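Local coordinates for type III secretion system effector protein ExoU (PDB 4QMK), which probably acts as a patatin-like phospholipase toxin, delivered by type III secretion and brought to the plasma membrane by a phosphatidylinositol 4,5-bisphosphate-binding domain, at residues Ile49-Pro63 and Glu430-Ala444. Numbering follows the deposited sequence.
Sequences IYRHSDGRVEVVVSP and ELERERHEFPSLNDA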
# COMPACT_ATOMS: atom_id res chain seq x y z
N ILE A 49 -2.24 -42.46 -25.81
CA ILE A 49 -0.95 -42.35 -26.40
C ILE A 49 -0.71 -43.52 -27.33
O ILE A 49 -0.82 -44.67 -26.89
CB ILE A 49 0.14 -42.40 -25.34
CG1 ILE A 49 -0.07 -41.30 -24.32
CG2 ILE A 49 1.50 -42.22 -26.00
CD1 ILE A 49 0.99 -41.29 -23.23
N TYR A 50 -0.38 -43.22 -28.60
CA TYR A 50 -0.11 -44.27 -29.61
C TYR A 50 1.29 -44.08 -30.17
O TYR A 50 1.78 -42.94 -30.26
CB TYR A 50 -1.08 -44.18 -30.79
CG TYR A 50 -2.56 -44.30 -30.47
CD1 TYR A 50 -3.33 -43.16 -30.21
CD2 TYR A 50 -3.21 -45.51 -30.53
CE1 TYR A 50 -4.68 -43.25 -29.92
CE2 TYR A 50 -4.54 -45.62 -30.25
CZ TYR A 50 -5.28 -44.49 -29.93
OH TYR A 50 -6.62 -44.61 -29.70
N ARG A 51 1.93 -45.17 -30.58
CA ARG A 51 3.25 -45.10 -31.21
C ARG A 51 3.24 -45.76 -32.58
O ARG A 51 2.73 -46.87 -32.76
CB ARG A 51 4.33 -45.74 -30.34
CG ARG A 51 5.70 -45.86 -31.04
CD ARG A 51 6.88 -46.05 -30.07
NE ARG A 51 6.63 -47.20 -29.25
CZ ARG A 51 7.01 -47.31 -27.99
NH1 ARG A 51 7.69 -46.35 -27.36
NH2 ARG A 51 6.69 -48.40 -27.34
N HIS A 52 3.83 -45.08 -33.56
CA HIS A 52 3.97 -45.62 -34.92
C HIS A 52 5.26 -46.42 -35.04
O HIS A 52 6.00 -46.56 -34.09
CB HIS A 52 3.96 -44.44 -35.93
CG HIS A 52 2.65 -43.71 -35.99
ND1 HIS A 52 2.39 -42.61 -35.21
CD2 HIS A 52 1.54 -43.94 -36.71
CE1 HIS A 52 1.16 -42.18 -35.45
NE2 HIS A 52 0.62 -42.97 -36.36
N SER A 53 5.56 -46.92 -36.22
CA SER A 53 6.79 -47.66 -36.47
C SER A 53 8.01 -46.76 -36.34
O SER A 53 9.02 -47.13 -35.71
CB SER A 53 6.75 -48.20 -37.88
OG SER A 53 5.41 -48.54 -38.20
N ASP A 54 7.89 -45.58 -36.95
CA ASP A 54 8.93 -44.54 -36.98
C ASP A 54 9.41 -44.13 -35.59
O ASP A 54 10.45 -43.48 -35.44
CB ASP A 54 8.38 -43.24 -37.61
CG ASP A 54 7.15 -43.47 -38.49
OD1 ASP A 54 7.16 -44.41 -39.33
OD2 ASP A 54 6.17 -42.70 -38.33
N GLY A 55 8.62 -44.45 -34.58
CA GLY A 55 8.89 -43.98 -33.23
C GLY A 55 8.09 -42.72 -32.96
O GLY A 55 8.11 -42.21 -31.85
N ARG A 56 7.40 -42.21 -33.97
CA ARG A 56 6.55 -41.07 -33.81
C ARG A 56 5.49 -41.45 -32.77
O ARG A 56 4.90 -42.52 -32.83
CB ARG A 56 5.84 -40.73 -35.15
CG ARG A 56 6.72 -40.22 -36.28
CD ARG A 56 7.07 -38.74 -36.11
NE ARG A 56 5.88 -37.89 -36.25
CZ ARG A 56 5.74 -36.66 -35.73
NH1 ARG A 56 6.70 -36.09 -35.01
NH2 ARG A 56 4.60 -36.00 -35.93
N VAL A 57 5.22 -40.54 -31.86
CA VAL A 57 4.19 -40.74 -30.87
C VAL A 57 3.10 -39.69 -31.00
O VAL A 57 3.35 -38.54 -31.27
CB VAL A 57 4.80 -40.73 -29.47
CG1 VAL A 57 3.76 -40.53 -28.39
CG2 VAL A 57 5.54 -42.04 -29.26
N GLU A 58 1.88 -40.14 -30.76
CA GLU A 58 0.70 -39.31 -30.87
C GLU A 58 -0.10 -39.33 -29.53
O GLU A 58 -0.46 -40.38 -29.03
CB GLU A 58 -0.11 -39.88 -32.02
CG GLU A 58 -1.58 -39.70 -32.01
CD GLU A 58 -2.27 -40.50 -33.12
OE1 GLU A 58 -1.58 -41.03 -34.02
OE2 GLU A 58 -3.53 -40.55 -33.10
N VAL A 59 -0.37 -38.15 -28.97
CA VAL A 59 -1.13 -38.03 -27.75
C VAL A 59 -2.47 -37.39 -28.06
O VAL A 59 -2.52 -36.37 -28.68
CB VAL A 59 -0.42 -37.12 -26.76
CG1 VAL A 59 -1.23 -36.99 -25.49
CG2 VAL A 59 0.99 -37.64 -26.47
N VAL A 60 -3.55 -37.98 -27.58
CA VAL A 60 -4.86 -37.44 -27.81
C VAL A 60 -5.50 -37.14 -26.47
O VAL A 60 -5.44 -37.95 -25.52
CB VAL A 60 -5.73 -38.43 -28.60
CG1 VAL A 60 -7.10 -37.86 -28.87
CG2 VAL A 60 -5.07 -38.72 -29.95
N VAL A 61 -6.09 -35.97 -26.38
CA VAL A 61 -6.74 -35.54 -25.18
C VAL A 61 -8.00 -34.75 -25.42
O VAL A 61 -8.27 -34.30 -26.49
CB VAL A 61 -5.86 -34.66 -24.31
CG1 VAL A 61 -4.70 -35.47 -23.80
CG2 VAL A 61 -5.42 -33.44 -25.06
N SER A 62 -8.78 -34.65 -24.36
CA SER A 62 -10.01 -33.91 -24.30
C SER A 62 -9.68 -32.74 -23.41
O SER A 62 -8.68 -32.78 -22.69
CB SER A 62 -11.08 -34.78 -23.64
OG SER A 62 -10.76 -34.94 -22.26
N PRO A 63 -10.51 -31.69 -23.43
CA PRO A 63 -10.34 -30.54 -22.57
C PRO A 63 -10.47 -30.86 -21.09
O PRO A 63 -11.24 -31.77 -20.74
CB PRO A 63 -11.51 -29.64 -22.97
CG PRO A 63 -11.85 -30.08 -24.31
CD PRO A 63 -11.70 -31.56 -24.25
N GLU A 430 -16.82 -32.27 -23.11
CA GLU A 430 -16.20 -33.57 -22.82
C GLU A 430 -16.00 -34.46 -24.07
O GLU A 430 -15.20 -35.39 -24.03
CB GLU A 430 -17.04 -34.34 -21.83
CG GLU A 430 -17.09 -33.75 -20.44
CD GLU A 430 -17.70 -34.74 -19.48
OE1 GLU A 430 -18.08 -35.85 -19.95
OE2 GLU A 430 -17.81 -34.45 -18.27
N LEU A 431 -16.71 -34.17 -25.16
CA LEU A 431 -16.61 -34.94 -26.37
C LEU A 431 -15.48 -34.45 -27.34
O LEU A 431 -15.17 -35.11 -28.32
CB LEU A 431 -17.95 -34.91 -27.10
CG LEU A 431 -19.15 -35.43 -26.32
CD1 LEU A 431 -20.38 -35.45 -27.21
CD2 LEU A 431 -18.87 -36.82 -25.73
N GLU A 432 -14.89 -33.30 -27.10
CA GLU A 432 -13.92 -32.80 -28.02
C GLU A 432 -12.64 -33.57 -27.82
O GLU A 432 -12.32 -33.98 -26.71
CB GLU A 432 -13.62 -31.32 -27.79
CG GLU A 432 -14.81 -30.41 -27.81
CD GLU A 432 -15.51 -30.30 -29.16
OE1 GLU A 432 -14.86 -30.37 -30.20
OE2 GLU A 432 -16.75 -30.08 -29.16
N ARG A 433 -11.87 -33.70 -28.88
CA ARG A 433 -10.57 -34.37 -28.82
C ARG A 433 -9.58 -33.62 -29.64
O ARG A 433 -9.90 -33.11 -30.67
CB ARG A 433 -10.67 -35.78 -29.37
CG ARG A 433 -11.48 -36.70 -28.53
CD ARG A 433 -10.89 -36.96 -27.15
NE ARG A 433 -11.76 -37.88 -26.41
CZ ARG A 433 -12.83 -37.54 -25.72
NH1 ARG A 433 -13.22 -36.27 -25.64
NH2 ARG A 433 -13.55 -38.49 -25.09
N GLU A 434 -8.33 -33.66 -29.21
CA GLU A 434 -7.29 -32.97 -29.90
C GLU A 434 -6.08 -33.91 -29.92
O GLU A 434 -5.86 -34.64 -28.96
CB GLU A 434 -7.02 -31.70 -29.14
CG GLU A 434 -6.14 -30.68 -29.81
CD GLU A 434 -5.96 -29.46 -28.93
OE1 GLU A 434 -5.58 -29.62 -27.71
OE2 GLU A 434 -6.22 -28.34 -29.44
N ARG A 435 -5.35 -33.92 -31.04
CA ARG A 435 -4.18 -34.76 -31.18
C ARG A 435 -2.88 -33.94 -31.27
O ARG A 435 -2.81 -32.92 -31.96
CB ARG A 435 -4.32 -35.60 -32.44
CG ARG A 435 -3.06 -36.37 -32.84
CD ARG A 435 -3.36 -37.53 -33.79
NE ARG A 435 -4.35 -37.10 -34.76
CZ ARG A 435 -5.50 -37.71 -35.03
NH1 ARG A 435 -5.82 -38.89 -34.54
NH2 ARG A 435 -6.29 -37.15 -35.90
N HIS A 436 -1.86 -34.38 -30.56
CA HIS A 436 -0.58 -33.69 -30.56
C HIS A 436 0.47 -34.69 -30.88
O HIS A 436 0.51 -35.72 -30.27
CB HIS A 436 -0.31 -33.11 -29.18
CG HIS A 436 -1.30 -32.09 -28.76
ND1 HIS A 436 -1.40 -30.86 -29.37
CD2 HIS A 436 -2.24 -32.11 -27.80
CE1 HIS A 436 -2.37 -30.16 -28.81
NE2 HIS A 436 -2.89 -30.89 -27.85
N GLU A 437 1.32 -34.41 -31.84
CA GLU A 437 2.32 -35.37 -32.29
C GLU A 437 3.68 -34.98 -31.75
O GLU A 437 3.96 -33.80 -31.57
CB GLU A 437 2.38 -35.40 -33.79
CG GLU A 437 1.02 -35.33 -34.49
CD GLU A 437 1.12 -35.51 -36.00
OE1 GLU A 437 0.78 -34.55 -36.73
OE2 GLU A 437 1.59 -36.58 -36.43
N PHE A 438 4.53 -35.97 -31.52
CA PHE A 438 5.87 -35.76 -30.98
C PHE A 438 6.83 -36.73 -31.65
O PHE A 438 6.46 -37.83 -31.99
CB PHE A 438 5.88 -36.02 -29.46
CG PHE A 438 4.94 -35.14 -28.67
CD1 PHE A 438 3.62 -35.49 -28.45
CD2 PHE A 438 5.40 -33.97 -28.12
CE1 PHE A 438 2.78 -34.65 -27.73
CE2 PHE A 438 4.57 -33.13 -27.41
CZ PHE A 438 3.26 -33.47 -27.22
N PRO A 439 8.08 -36.32 -31.82
CA PRO A 439 9.09 -37.20 -32.42
C PRO A 439 9.31 -38.45 -31.64
O PRO A 439 9.77 -39.43 -32.20
CB PRO A 439 10.36 -36.37 -32.36
CG PRO A 439 9.88 -34.96 -32.43
CD PRO A 439 8.56 -34.93 -31.69
N SER A 440 9.09 -38.42 -30.34
CA SER A 440 9.29 -39.65 -29.56
C SER A 440 8.45 -39.67 -28.32
O SER A 440 7.89 -38.66 -27.90
CB SER A 440 10.73 -39.79 -29.09
OG SER A 440 11.05 -38.73 -28.20
N LEU A 441 8.44 -40.83 -27.68
CA LEU A 441 7.72 -40.98 -26.43
C LEU A 441 8.32 -40.09 -25.38
O LEU A 441 7.61 -39.56 -24.54
CB LEU A 441 7.73 -42.41 -25.98
CG LEU A 441 7.10 -42.66 -24.61
CD1 LEU A 441 5.66 -42.21 -24.58
CD2 LEU A 441 7.18 -44.14 -24.33
N ASN A 442 9.62 -39.91 -25.41
CA ASN A 442 10.23 -39.05 -24.40
C ASN A 442 9.76 -37.59 -24.51
O ASN A 442 9.49 -36.96 -23.50
CB ASN A 442 11.74 -39.13 -24.47
CG ASN A 442 12.41 -38.27 -23.45
OD1 ASN A 442 12.28 -38.49 -22.27
ND2 ASN A 442 13.10 -37.26 -23.90
N ASP A 443 9.68 -37.06 -25.72
CA ASP A 443 9.23 -35.69 -25.94
C ASP A 443 7.78 -35.46 -25.51
O ASP A 443 7.43 -34.40 -25.00
CB ASP A 443 9.39 -35.30 -27.41
CG ASP A 443 10.83 -35.13 -27.81
OD1 ASP A 443 11.59 -34.50 -27.06
OD2 ASP A 443 11.20 -35.63 -28.88
N ALA A 444 6.95 -36.47 -25.70
CA ALA A 444 5.58 -36.41 -25.21
C ALA A 444 5.59 -36.37 -23.68
O ALA A 444 4.89 -35.55 -23.08
CB ALA A 444 4.80 -37.61 -25.73
O HOH W 1 9.31 -43.10 -29.38
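Val59 and Val57 meet Phe438, Leu441 and Ala444 at the Phe438 end of the face that also carries Val61, His436 and Glu434, and this is the tightly packed part of the contact. The CG2 branch of Val59 lies 3.7 Å from Phe438 CE1 and also reaches Ala444 CB. Ala444 sets its CA over the centre of the Phe438 ring; the helix it belongs to, N-capped by Ser440, packs on this face of the sheet. Val57 divides its branches: CG1, anti to the backbone N (chi1 163°), goes to Ala444 CB, while CG2 stands 3.5 Å from Leu441 N and packs on Leu441 CB. A water bridges Gly55 O and Leu441 N at this end.

The pairing illustrates how a four-stranded antiparallel sheet can be completed by a distant part of the chain. Strands 36-42, 47-51 and 57-61 follow one another as a meander, and 434-438, coming shortly after helix 408-431, adds the outermost strand beside 57-61. Three hydrogen-bonded pairs, Val57-Phe438, Val59-His436 and Val61-Glu434, supply six backbone bonds, among them Val59 N to His436 O at 2.9 Å.

The other face, carrying Glu58, Val60, Arg435 and Glu437, is more polar, and Arg435 and Glu437 on it are exposed to solvent. Arg435 NH1 gives Glu58 OE2 a nearly straight hydrogen bond of 3.2 Å, part of a salt bridge, meeting the oxygen from above the carboxylate plane, with the two flat groups at 90°. The bend of the arginine at chi3 (41°) turns its guanidinium edge to the acid, and Lys35 lies near the same oxygen as a long, weak ion pair. Next to Phe438, poorly ordered Arg56 doubles back to give Glu437 OE2 a weak bond of 3.1 Å from NH2.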